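Local coordinates for Lin2722 protein (Listeria innocua, PDB 3DS8) that is of unknown function but has an alpha/beta-hydrolase fold and a probable Ser-His-Asp triad, consistent with a hydrolase whose substrate is not known, at residues A[97-102]-A[126-131]; A[104-109]-A[131-136]; A[146-151]-A[198-203]; A[174-179]-A[208-213]; A[213-218]-A[229-234]. All blocks are in the same frame, centred on the assembly; numbering follows the deposited sequence.

Overall arrangement
All five contacts belong to one alpha/beta-hydrolase unit built on a largely parallel sheet. Contacts 1 and 4 are neighbouring strand pairs: strands 95-101 and 123-130, then 173-180 and 209-216, centres about 9 Å apart. Contact 2, interleaved with contact 1 along the chain (centres about 8 Å apart), fits the helix after the probable nucleophile against the loop beyond strand 123-130; contacts 1 and 2 share Gly131. Contact 3 joins two outer loops, tied to contact 4 by the Arg200-Glu212 salt bridge. Contact 5 shares Asp213 with contact 4; contacts 3 and 5 are the farthest apart, about 20 Å between centres. Contacts 1 and 2 thus hold the probable nucleophile, and contact 5 flanks the loop of the probable triad histidine.

Contact 1: A[97-102]-A[126-131]; sequences DGVGHS and KLVAIG. With SO4 (sulfate ion), chain F.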
# COMPACT_ATOMS: atom_id res chain seq x y z
N ASP A 97 -4.18 -8.82 2.39
CA ASP A 97 -4.33 -7.37 2.22
C ASP A 97 -3.00 -6.71 2.56
O ASP A 97 -2.17 -7.31 3.22
CB ASP A 97 -5.40 -6.86 3.14
CG ASP A 97 -6.73 -7.47 2.85
OD1 ASP A 97 -7.01 -7.78 1.69
OD2 ASP A 97 -7.51 -7.58 3.81
N GLY A 98 -2.73 -5.53 2.03
CA GLY A 98 -1.50 -4.83 2.33
C GLY A 98 -1.69 -3.34 2.51
O GLY A 98 -2.52 -2.75 1.84
N VAL A 99 -0.95 -2.77 3.44
CA VAL A 99 -0.89 -1.35 3.66
C VAL A 99 0.57 -0.97 3.53
O VAL A 99 1.42 -1.53 4.22
CB VAL A 99 -1.36 -0.96 5.05
CG1 VAL A 99 -1.35 0.58 5.19
CG2 VAL A 99 -2.75 -1.53 5.36
N GLY A 100 0.86 0.00 2.68
CA GLY A 100 2.22 0.47 2.48
C GLY A 100 2.39 1.97 2.58
O GLY A 100 1.64 2.72 1.95
N HIS A 101 3.31 2.43 3.41
CA HIS A 101 3.62 3.85 3.49
C HIS A 101 4.63 4.15 2.39
O HIS A 101 5.69 3.51 2.33
CB HIS A 101 4.19 4.13 4.88
CG HIS A 101 4.61 5.54 5.12
ND1 HIS A 101 3.95 6.65 4.64
CD2 HIS A 101 5.65 6.01 5.87
CE1 HIS A 101 4.58 7.74 5.07
NE2 HIS A 101 5.61 7.38 5.81
N SER A 102 4.30 5.14 1.57
CA SER A 102 5.20 5.71 0.57
C SER A 102 5.79 4.64 -0.36
O SER A 102 5.03 3.99 -1.06
CB SER A 102 6.23 6.64 1.24
OG SER A 102 6.79 7.49 0.22
N LYS A 126 -6.89 -6.32 -0.83
CA LYS A 126 -6.98 -4.87 -0.55
C LYS A 126 -5.58 -4.30 -0.51
O LYS A 126 -4.69 -4.90 0.09
CB LYS A 126 -7.65 -4.61 0.77
CG LYS A 126 -9.13 -5.06 0.79
CD LYS A 126 -9.67 -4.99 2.18
CE LYS A 126 -11.07 -5.45 2.27
NZ LYS A 126 -12.09 -4.48 1.82
N LEU A 127 -5.39 -3.15 -1.12
CA LEU A 127 -4.10 -2.46 -1.21
C LEU A 127 -4.33 -1.02 -0.77
O LEU A 127 -5.07 -0.28 -1.41
CB LEU A 127 -3.57 -2.44 -2.65
CG LEU A 127 -2.14 -2.02 -2.94
CD1 LEU A 127 -1.84 -2.30 -4.46
CD2 LEU A 127 -1.87 -0.55 -2.54
N VAL A 128 -3.74 -0.65 0.36
CA VAL A 128 -3.74 0.73 0.85
C VAL A 128 -2.36 1.36 0.67
O VAL A 128 -1.32 0.83 1.13
CB VAL A 128 -4.18 0.82 2.34
CG1 VAL A 128 -4.20 2.30 2.82
CG2 VAL A 128 -5.54 0.17 2.59
N ALA A 129 -2.33 2.45 -0.10
CA ALA A 129 -1.08 3.18 -0.39
C ALA A 129 -1.16 4.57 0.25
O ALA A 129 -2.08 5.31 -0.05
CB ALA A 129 -0.87 3.29 -1.92
N ILE A 130 -0.23 4.88 1.16
CA ILE A 130 -0.31 6.10 1.97
C ILE A 130 0.87 6.99 1.55
O ILE A 130 2.03 6.69 1.88
CB ILE A 130 -0.29 5.78 3.49
CG1 ILE A 130 -1.40 4.79 3.84
CG2 ILE A 130 -0.39 7.07 4.29
CD1 ILE A 130 -1.40 4.39 5.29
N GLY A 131 0.56 8.06 0.81
CA GLY A 131 1.57 9.01 0.32
C GLY A 131 2.59 8.39 -0.64
O GLY A 131 3.77 8.72 -0.61
S SO4 F . -14.28 -7.35 -0.11
O1 SO4 F . -15.03 -8.61 -0.15
O2 SO4 F . -15.10 -6.37 -0.88
O3 SO4 F . -14.04 -6.91 1.28
O4 SO4 F . -12.90 -7.55 -0.64
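Asp97 and Lys126 both turn their CG atoms beside their backbone N, with chi1 at -61° for Asp97, and as a result the side chains run alongside each other in the same direction. Asp97 OD1 accepts a hydrogen bond from the backbone N of Lys126 (2.9 Å), met from above the carboxylate plane, while OD2 forms salt bridges with Arg59 and Arg125. The lysine chain stays extended until its last torsion and carries NZ to Glu173, the carbonyls of Phe238 and Phe242, and a sulfate, probably from the crystallisation liquor, whose O3 is 3.2 Å from NZ. The two parallel strands zip together: Gly98 N to Lys126 O at 2.8 Å, Gly98 O to Val128 N, Gly100 N to Val128 O and Gly100 O to Ile130 N. On the face carrying Val99, Val128 and Ile130, Val99 CG1 meets Ile130 CD1 at 3.8 Å, facing helix 229-240. The ladder ends at Ser102, whose N is 2.8 Å from Ile130 O; His101 ND1 makes a weak bond to the same oxygen from 3.4 Å. Ser102 has strained backbone angles, phi 54° and psi -116°, and its OG is near His222, the probable triad histidine, in a pairing the geometry leaves open. Strand, serine and following helix have the geometry of a nucleophile elbow (Gly100, Ser102, Gly104), as in alpha/beta hydrolases, consistent with Ser102 as the nucleophile.

Contact 2: A[104-109]-A[131-136]; sequences GGLALT and GSPFND
Ser132 OG rests on the backbone of a helix, 3.3 Å from Gly105 CA, a close approach made possible because Gly105 has no side chain to keep it off. No hydrogen bond crosses between the two segments here; the hydroxyl is instead bonded to Ser102 O, just before the helix begins. Its chi1 of -64°, which puts OG beside the backbone N, sets it between Gly105 CA and Ser102 O, which lie in quite different directions. In the alpha/beta-hydrolase fold this places 131-136, the loop that follows strand 123-130, against the first turns of the helix after the probable nucleophile elbow. Ser132 thus holds the backbone carbonyl of Ser102, the probable nucleophile, and may help to position it. Beyond the glycine, Leu106 wedges its two branches into the loop. CD1 packs on Pro133 CD at 3.7 Å, the two side chains crossing at about a right angle, and CD2 comes obliquely onto the Phe134 ring, 3.5 Å from its CD1. The loop is bent here: Pro133 centres an inverse gamma turn, closed by Phe134 N to Ser132 O at 2.9 Å, and a type I turn runs on from Pro133 to Asp136. Thr109, one helical turn after Gly105, touches the far part of the phenylalanine, with OG1 in the ring plane at the edge and 3.4 Å from CE1. That hydroxyl is held by a 2.9 Å bond from OG1 to Gly105 O, which also takes Thr109 N from the opposite face of its carbonyl plane. Thr199 covers Phe134 from the neighbouring loop.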
# COMPACT_ATOMS: atom_id res chain seq x y z
N GLY A 104 6.60 1.74 0.24
CA GLY A 104 5.90 0.47 0.54
C GLY A 104 4.66 0.26 -0.25
O GLY A 104 4.35 -0.87 -0.68
N GLY A 105 3.89 1.33 -0.43
CA GLY A 105 2.72 1.28 -1.34
C GLY A 105 3.09 1.03 -2.80
O GLY A 105 2.37 0.31 -3.50
N LEU A 106 4.22 1.57 -3.26
CA LEU A 106 4.71 1.30 -4.61
C LEU A 106 5.12 -0.18 -4.79
O LEU A 106 4.82 -0.79 -5.79
CB LEU A 106 5.85 2.22 -5.00
CG LEU A 106 5.60 3.73 -4.95
CD1 LEU A 106 6.86 4.53 -5.29
CD2 LEU A 106 4.41 4.03 -5.86
N ALA A 107 5.79 -0.73 -3.79
CA ALA A 107 6.16 -2.15 -3.80
C ALA A 107 4.92 -3.05 -3.90
O ALA A 107 4.88 -4.00 -4.72
CB ALA A 107 7.00 -2.49 -2.54
N LEU A 108 3.87 -2.72 -3.16
CA LEU A 108 2.63 -3.46 -3.28
C LEU A 108 2.01 -3.36 -4.67
O LEU A 108 1.32 -4.27 -5.09
CB LEU A 108 1.64 -3.02 -2.21
CG LEU A 108 1.94 -3.39 -0.75
CD1 LEU A 108 0.99 -2.66 0.21
CD2 LEU A 108 1.88 -4.92 -0.56
N THR A 109 2.14 -2.20 -5.32
CA THR A 109 1.55 -1.97 -6.63
C THR A 109 2.30 -2.80 -7.71
O THR A 109 1.68 -3.49 -8.53
CB THR A 109 1.56 -0.48 -6.96
OG1 THR A 109 0.81 0.21 -5.95
CG2 THR A 109 0.96 -0.19 -8.37
N GLY A 131 0.56 8.06 0.81
CA GLY A 131 1.57 9.01 0.32
C GLY A 131 2.59 8.39 -0.64
O GLY A 131 3.77 8.72 -0.61
N SER A 132 2.13 7.50 -1.52
CA SER A 132 3.04 6.75 -2.38
C SER A 132 3.28 7.55 -3.64
O SER A 132 2.30 7.95 -4.28
CB SER A 132 2.49 5.37 -2.73
OG SER A 132 2.35 4.52 -1.57
N PRO A 133 4.55 7.78 -4.01
CA PRO A 133 4.78 8.63 -5.18
C PRO A 133 4.71 7.84 -6.50
O PRO A 133 5.73 7.52 -7.14
CB PRO A 133 6.16 9.20 -4.89
CG PRO A 133 6.84 8.12 -4.11
CD PRO A 133 5.82 7.45 -3.32
N PHE A 134 3.49 7.53 -6.92
CA PHE A 134 3.26 6.81 -8.17
C PHE A 134 3.90 7.45 -9.40
O PHE A 134 4.38 6.74 -10.27
CB PHE A 134 1.76 6.56 -8.41
CG PHE A 134 1.14 5.70 -7.34
CD1 PHE A 134 1.29 4.32 -7.38
CD2 PHE A 134 0.36 6.27 -6.36
CE1 PHE A 134 0.77 3.54 -6.40
CE2 PHE A 134 -0.14 5.50 -5.34
CZ PHE A 134 0.02 4.10 -5.42
N ASN A 135 3.96 8.78 -9.44
CA ASN A 135 4.66 9.50 -10.48
C ASN A 135 5.85 10.31 -9.91
O ASN A 135 6.14 11.41 -10.37
CB ASN A 135 3.69 10.42 -11.20
CG ASN A 135 4.24 10.92 -12.54
OD1 ASN A 135 4.86 10.14 -13.29
ND2 ASN A 135 3.97 12.18 -12.87
N ASP A 136 6.56 9.72 -8.95
CA ASP A 136 7.77 10.28 -8.37
C ASP A 136 7.55 11.68 -7.75
O ASP A 136 6.43 11.99 -7.28
CB ASP A 136 8.96 10.18 -9.36
CG ASP A 136 9.25 8.72 -9.80
OD1 ASP A 136 9.02 7.79 -9.02
OD2 ASP A 136 9.79 8.55 -10.89

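Contact 3: A[146-151]-A[198-203]; sequences LSFKKL and ATRLFM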
# COMPACT_ATOMS: atom_id res chain seq x y z
N LEU A 146 -6.18 19.02 -9.13
CA LEU A 146 -6.65 17.79 -8.48
C LEU A 146 -7.76 17.09 -9.28
O LEU A 146 -8.07 15.96 -8.98
CB LEU A 146 -7.09 18.02 -7.03
CG LEU A 146 -5.96 18.23 -6.04
CD1 LEU A 146 -6.57 18.62 -4.74
CD2 LEU A 146 -5.11 16.94 -5.89
N SER A 147 -8.30 17.73 -10.30
CA SER A 147 -9.26 17.08 -11.20
C SER A 147 -8.58 16.42 -12.42
O SER A 147 -9.22 15.98 -13.40
CB SER A 147 -10.39 18.05 -11.61
OG SER A 147 -9.91 18.94 -12.57
N PHE A 148 -7.26 16.30 -12.33
CA PHE A 148 -6.47 15.74 -13.43
C PHE A 148 -7.03 14.42 -14.04
O PHE A 148 -7.39 13.49 -13.32
CB PHE A 148 -4.98 15.58 -13.02
CG PHE A 148 -4.70 14.42 -12.08
CD1 PHE A 148 -4.19 13.22 -12.58
CD2 PHE A 148 -4.99 14.51 -10.73
CE1 PHE A 148 -3.96 12.14 -11.74
CE2 PHE A 148 -4.78 13.45 -9.88
CZ PHE A 148 -4.27 12.25 -10.37
N LYS A 149 -7.02 14.37 -15.37
CA LYS A 149 -7.31 13.18 -16.18
C LYS A 149 -6.04 12.63 -16.81
O LYS A 149 -6.07 11.54 -17.35
CB LYS A 149 -8.25 13.53 -17.34
CG LYS A 149 -9.50 14.32 -16.96
CD LYS A 149 -10.52 13.45 -16.32
CE LYS A 149 -11.80 14.27 -15.99
NZ LYS A 149 -11.67 15.02 -14.68
N LYS A 150 -4.95 13.40 -16.80
CA LYS A 150 -3.64 13.00 -17.29
C LYS A 150 -2.58 13.76 -16.51
O LYS A 150 -2.86 14.80 -15.90
CB LYS A 150 -3.45 13.31 -18.78
CG LYS A 150 -3.66 14.73 -19.14
CD LYS A 150 -3.14 15.06 -20.57
CE LYS A 150 -4.06 14.62 -21.71
NZ LYS A 150 -3.89 15.49 -22.98
N LEU A 151 -1.35 13.26 -16.54
CA LEU A 151 -0.24 13.94 -15.88
C LEU A 151 0.49 14.85 -16.85
O LEU A 151 0.61 14.54 -18.04
CB LEU A 151 0.75 12.93 -15.30
CG LEU A 151 0.11 11.96 -14.29
CD1 LEU A 151 0.96 10.68 -14.27
CD2 LEU A 151 0.03 12.61 -12.92
N ALA A 198 -1.97 9.22 -8.46
CA ALA A 198 -1.85 8.94 -9.90
C ALA A 198 -2.32 7.53 -10.25
O ALA A 198 -2.55 7.23 -11.42
CB ALA A 198 -0.45 9.23 -10.38
N THR A 199 -2.55 6.69 -9.24
CA THR A 199 -3.35 5.48 -9.37
C THR A 199 -4.66 5.70 -10.12
O THR A 199 -5.18 4.78 -10.73
CB THR A 199 -3.66 4.86 -7.98
OG1 THR A 199 -3.82 5.91 -7.01
CG2 THR A 199 -2.49 3.93 -7.53
N ARG A 200 -5.19 6.93 -10.09
CA ARG A 200 -6.41 7.27 -10.82
C ARG A 200 -6.34 6.94 -12.30
O ARG A 200 -7.36 6.72 -12.96
CB ARG A 200 -6.59 8.80 -10.68
CG ARG A 200 -7.76 9.36 -11.21
CD ARG A 200 -7.62 10.87 -11.09
NE ARG A 200 -7.77 11.32 -9.70
CZ ARG A 200 -7.99 12.60 -9.38
NH1 ARG A 200 -8.11 13.50 -10.33
NH2 ARG A 200 -8.11 12.97 -8.11
N LEU A 201 -5.12 6.90 -12.83
CA LEU A 201 -4.90 6.70 -14.25
C LEU A 201 -4.73 5.24 -14.69
O LEU A 201 -4.65 4.97 -15.89
CB LEU A 201 -3.73 7.55 -14.71
CG LEU A 201 -3.86 9.05 -14.35
CD1 LEU A 201 -2.77 9.80 -14.94
CD2 LEU A 201 -5.21 9.64 -14.78
N PHE A 202 -4.72 4.31 -13.74
CA PHE A 202 -4.57 2.91 -14.09
C PHE A 202 -5.37 1.93 -13.23
O PHE A 202 -5.64 0.81 -13.69
CB PHE A 202 -3.06 2.52 -14.18
CG PHE A 202 -2.29 2.58 -12.89
CD1 PHE A 202 -2.14 1.45 -12.10
CD2 PHE A 202 -1.66 3.75 -12.47
CE1 PHE A 202 -1.43 1.48 -10.95
CE2 PHE A 202 -0.94 3.77 -11.30
CZ PHE A 202 -0.82 2.65 -10.54
N MSE A 203 -5.81 2.33 -12.04
CA MSE A 203 -6.58 1.40 -11.23
C MSE A 203 -8.08 1.33 -11.57
O MSE A 203 -8.65 0.22 -11.63
CB MSE A 203 -6.34 1.65 -9.76
CG MSE A 203 -4.94 1.35 -9.35
SE MSE A 203 -4.57 -0.59 -9.60
CE MSE A 203 -2.99 -0.73 -8.41
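Arg200, Phe148 and Leu201 bring together two loops outside the central sheet, 146-151 and the 3-10 turn starting at Ala198. The arginine runs out straight through CG and CD and then bends at chi3 (-73°), which lays its guanidinium flat on the Phe148 ring. The centres are 4.0 Å apart and the planes only 12° from parallel, a stack of guanidinium on ring, while CD passes over the same ring face nearer the rim. Phe148 presents its face to the guanidinium because its CG stands between its own backbone N and carbonyl carbon (chi1 75°). With its face given to the ring, the guanidinium spends its edge on the opposing backbone. NH1 and NH2 both hold Leu146 O, at 2.8 Å and 3.1 Å, and NH1 also donates to Phe148 O at 3.1 Å, this last bond lying on a lone pair of the carbonyl. NH2 has a further partner in Glu212, a salt bridge that ties the loops to strand 209-216. Leu201 packs beside the stack. Its CG lies near the plane of the Phe148 ring, at the edge and 4.0 Å from CE1, CD1 packs on Leu151 CG at 3.7 Å, and CD2 touches Lys149 O at 3.3 Å. Helix 156-163 comes in alongside through Met158. One arginine thus fastens a loop that has no regular secondary structure: the in-plane bonds fix the guanidinium's rotation, and the buried positive charge is probably balanced by Glu212 and softened by the carbonyls and the ring.

Contact 4: A[174-179]-A[208-213]; sequences VLAIAG and KAYIED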
# COMPACT_ATOMS: atom_id res chain seq x y z
N VAL A 174 -8.39 -0.89 -4.04
CA VAL A 174 -7.27 0.04 -3.84
C VAL A 174 -7.76 1.29 -3.16
O VAL A 174 -8.76 1.89 -3.58
CB VAL A 174 -6.57 0.38 -5.18
CG1 VAL A 174 -5.52 1.44 -4.95
CG2 VAL A 174 -5.97 -0.85 -5.81
N LEU A 175 -7.05 1.69 -2.10
CA LEU A 175 -7.29 2.95 -1.42
C LEU A 175 -6.01 3.75 -1.49
O LEU A 175 -4.93 3.28 -1.03
CB LEU A 175 -7.67 2.74 0.07
CG LEU A 175 -7.69 3.98 0.95
CD1 LEU A 175 -8.72 4.98 0.45
CD2 LEU A 175 -7.94 3.53 2.46
N ALA A 176 -6.08 4.94 -2.10
CA ALA A 176 -4.95 5.84 -2.18
C ALA A 176 -5.19 7.02 -1.26
O ALA A 176 -6.13 7.83 -1.43
CB ALA A 176 -4.74 6.36 -3.64
N ILE A 177 -4.34 7.11 -0.24
CA ILE A 177 -4.32 8.19 0.71
C ILE A 177 -3.24 9.18 0.39
O ILE A 177 -2.06 8.79 0.15
CB ILE A 177 -4.14 7.63 2.13
CG1 ILE A 177 -5.40 6.88 2.58
CG2 ILE A 177 -3.77 8.76 3.12
CD1 ILE A 177 -5.24 6.14 3.91
N ALA A 178 -3.61 10.45 0.28
CA ALA A 178 -2.68 11.49 -0.10
C ALA A 178 -2.75 12.65 0.87
O ALA A 178 -3.82 12.98 1.38
CB ALA A 178 -2.95 12.00 -1.50
N GLY A 179 -1.60 13.27 1.12
CA GLY A 179 -1.56 14.53 1.89
C GLY A 179 -1.33 15.76 1.02
O GLY A 179 -0.69 15.72 -0.04
N LYS A 208 -11.36 -3.82 -8.86
CA LYS A 208 -12.77 -3.80 -8.51
C LYS A 208 -13.14 -2.46 -7.84
O LYS A 208 -14.18 -1.88 -8.15
CB LYS A 208 -13.12 -4.95 -7.59
CG LYS A 208 -14.57 -4.98 -7.24
CD LYS A 208 -14.94 -6.22 -6.56
CE LYS A 208 -14.41 -6.28 -5.15
NZ LYS A 208 -14.88 -7.52 -4.44
N ALA A 209 -12.28 -1.96 -6.97
CA ALA A 209 -12.56 -0.74 -6.24
C ALA A 209 -11.33 0.14 -6.27
O ALA A 209 -10.20 -0.33 -6.19
CB ALA A 209 -12.96 -1.04 -4.80
N TYR A 210 -11.57 1.43 -6.39
CA TYR A 210 -10.52 2.41 -6.29
C TYR A 210 -11.09 3.61 -5.58
O TYR A 210 -12.04 4.20 -6.07
CB TYR A 210 -10.00 2.85 -7.66
CG TYR A 210 -9.02 3.98 -7.55
CD1 TYR A 210 -7.77 3.79 -6.96
CD2 TYR A 210 -9.35 5.29 -7.98
CE1 TYR A 210 -6.87 4.86 -6.78
CE2 TYR A 210 -8.43 6.34 -7.87
CZ TYR A 210 -7.19 6.11 -7.25
OH TYR A 210 -6.28 7.16 -7.13
N ILE A 211 -10.54 3.95 -4.43
CA ILE A 211 -11.00 5.05 -3.58
C ILE A 211 -9.84 5.97 -3.24
O ILE A 211 -8.75 5.49 -2.92
CB ILE A 211 -11.62 4.48 -2.27
CG1 ILE A 211 -12.76 3.50 -2.59
CG2 ILE A 211 -12.05 5.63 -1.35
CD1 ILE A 211 -13.58 3.04 -1.35
N GLU A 212 -10.06 7.29 -3.36
CA GLU A 212 -9.06 8.27 -2.97
C GLU A 212 -9.48 8.96 -1.67
O GLU A 212 -10.71 9.19 -1.44
CB GLU A 212 -8.95 9.34 -4.08
CG GLU A 212 -8.43 8.76 -5.39
CD GLU A 212 -8.28 9.77 -6.50
OE1 GLU A 212 -8.88 10.84 -6.44
OE2 GLU A 212 -7.50 9.46 -7.45
N ASP A 213 -8.52 9.39 -0.86
CA ASP A 213 -8.81 10.19 0.35
C ASP A 213 -7.67 11.18 0.48
O ASP A 213 -6.51 10.78 0.53
CB ASP A 213 -8.80 9.28 1.60
CG ASP A 213 -8.50 10.05 2.98
OD1 ASP A 213 -9.49 10.56 3.48
OD2 ASP A 213 -7.30 10.13 3.57
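Val174 to Ala178 pairs in parallel with Ala209 to Asp213, the strand axes 4.7 Å apart and 14° from aligned, joined by five backbone hydrogen bonds that run from Val174 N and Ala209 O to Ala178 N and Asp213 O, the latter at 2.9 Å. On one face Tyr210 turns its ring edge to Val174, with CG1 in the ring plane and 3.8 Å from CD1, and its far end passes Ala176 CB. Tyr210 OH donates to Glu212 OE2 at 2.6 Å, using the anti lone pair of that oxygen, and is also bonded to Thr199. Glu212 OE1 takes a bond from Asp252 N. Strands 173-180 and 209-216 are neighbours in the alpha/beta-hydrolase sheet, joined by a crossover that includes helix 193-196, and this polar chain ties the face carrying Tyr210 and Glu212 to the crossover. The other face looks to helix 229-240. There Leu175 folds CD1 across to its neighbour at chi2 62°, where it meets Ile211 CG2 at 3.8 Å and lies 3.4 Å from Ile211 O. Asp213 and Ile177 run side by side, and Asp213 OD2, which is also bonded to Gln215 NE2, comes within 3.8 Å of Ile177 CG2.

Contact 5: A[213-218]-A[229-234]; sequences DIQVGE and PKSIEK
A strand-on-helix contact joins Gln215 and Asp213 of strand 209-216 to Lys230 and Ser231 at the start of helix 229-240, the last large helix against the alpha/beta-hydrolase sheet. The strand and helix axes stand 9.8 Å apart and run nearly antiparallel, at 163°. The connection between them is the loop that carries the probable triad histidine, so this contact closes that loop at its base. Gln215 does most of the joining. Its chain is extended beyond CG and carries the amide to the helix, where NE2 donates to Ser231 OG at 2.8 Å, nearly straight and in the amide plane. The same nitrogen gives a second bond, 3.2 Å to Asp213 OD2, which it meets close to the C-O axis. OE1 is held by Thr228, and Ser231 OG is also bonded to Leu225 O, so the amide is fixed from both ends. Lys230 lies across the strand with its aliphatic part: CG packs on Gln215 CG at 3.6 Å, the chain bending at chi2 (59°) to bring its end past Asp213. The charges do not close into a salt bridge; Asp213 OD1 touches Lys230 CE at 3.3 Å, while NZ stays 4.3 Å from that oxygen.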
# COMPACT_ATOMS: atom_id res chain seq x y z
N ASP A 213 -8.52 9.39 -0.86
CA ASP A 213 -8.81 10.19 0.35
C ASP A 213 -7.67 11.18 0.48
O ASP A 213 -6.51 10.78 0.53
CB ASP A 213 -8.80 9.28 1.60
CG ASP A 213 -8.50 10.05 2.98
OD1 ASP A 213 -9.49 10.56 3.48
OD2 ASP A 213 -7.30 10.13 3.57
N ILE A 214 -7.98 12.46 0.42
CA ILE A 214 -6.96 13.52 0.60
C ILE A 214 -7.09 14.12 1.99
O ILE A 214 -8.20 14.48 2.41
CB ILE A 214 -7.13 14.64 -0.42
CG1 ILE A 214 -7.02 14.10 -1.85
CG2 ILE A 214 -6.07 15.77 -0.16
CD1 ILE A 214 -7.32 15.16 -2.89
N GLN A 215 -6.00 14.19 2.72
CA GLN A 215 -5.96 14.88 3.97
C GLN A 215 -5.22 16.21 3.77
O GLN A 215 -4.16 16.26 3.17
CB GLN A 215 -5.26 14.08 5.07
CG GLN A 215 -5.97 12.83 5.50
CD GLN A 215 -5.04 11.90 6.24
OE1 GLN A 215 -4.35 12.32 7.20
NE2 GLN A 215 -5.03 10.63 5.83
N VAL A 216 -5.78 17.27 4.32
CA VAL A 216 -5.21 18.61 4.12
C VAL A 216 -4.74 19.21 5.43
O VAL A 216 -5.43 19.13 6.48
CB VAL A 216 -6.19 19.57 3.42
CG1 VAL A 216 -5.49 20.90 3.06
CG2 VAL A 216 -6.79 18.93 2.16
N GLY A 217 -3.61 19.86 5.37
CA GLY A 217 -3.09 20.59 6.51
C GLY A 217 -1.67 20.25 6.88
O GLY A 217 -1.08 19.28 6.40
N GLU A 218 -1.10 21.06 7.77
CA GLU A 218 0.25 20.86 8.21
C GLU A 218 0.46 19.50 8.82
O GLU A 218 1.57 18.97 8.74
CB GLU A 218 0.69 21.97 9.17
CG GLU A 218 -0.02 22.03 10.50
CD GLU A 218 0.49 23.17 11.38
OE1 GLU A 218 1.43 23.90 10.96
OE2 GLU A 218 -0.06 23.33 12.49
N PRO A 229 -4.53 10.23 12.64
CA PRO A 229 -5.80 9.61 12.95
C PRO A 229 -6.64 9.31 11.71
O PRO A 229 -7.25 8.25 11.63
CB PRO A 229 -6.49 10.66 13.81
CG PRO A 229 -5.37 11.31 14.57
CD PRO A 229 -4.26 11.38 13.52
N LYS A 230 -6.72 10.26 10.79
CA LYS A 230 -7.55 10.01 9.61
C LYS A 230 -7.04 8.83 8.76
O LYS A 230 -7.85 8.09 8.19
CB LYS A 230 -7.63 11.24 8.73
CG LYS A 230 -8.44 11.04 7.46
CD LYS A 230 -9.94 10.61 7.76
CE LYS A 230 -10.83 10.72 6.49
NZ LYS A 230 -12.28 10.33 6.78
N SER A 231 -5.72 8.75 8.57
CA SER A 231 -5.13 7.63 7.85
C SER A 231 -5.50 6.30 8.48
O SER A 231 -5.93 5.37 7.80
CB SER A 231 -3.59 7.72 7.73
OG SER A 231 -3.26 8.68 6.75
N ILE A 232 -5.36 6.24 9.78
CA ILE A 232 -5.65 4.98 10.48
C ILE A 232 -7.15 4.64 10.45
O ILE A 232 -7.55 3.47 10.19
CB ILE A 232 -5.08 5.00 11.91
CG1 ILE A 232 -3.55 5.07 11.81
CG2 ILE A 232 -5.53 3.72 12.65
CD1 ILE A 232 -2.83 5.40 13.13
N GLU A 233 -7.98 5.64 10.65
CA GLU A 233 -9.45 5.45 10.57
C GLU A 233 -9.86 4.98 9.17
O GLU A 233 -10.66 4.04 9.03
CB GLU A 233 -10.18 6.74 10.93
CG GLU A 233 -9.97 7.17 12.35
CD GLU A 233 -10.04 8.72 12.53
OE1 GLU A 233 -10.72 9.41 11.73
OE2 GLU A 233 -9.43 9.21 13.50
N LYS A 234 -9.31 5.62 8.13
CA LYS A 234 -9.71 5.27 6.76
C LYS A 234 -9.24 3.86 6.39
O LYS A 234 -9.95 3.10 5.73
CB LYS A 234 -9.23 6.34 5.79
CG LYS A 234 -9.92 6.27 4.43
CD LYS A 234 -11.32 6.80 4.43
CE LYS A 234 -11.98 6.62 3.06
NZ LYS A 234 -13.43 7.03 3.02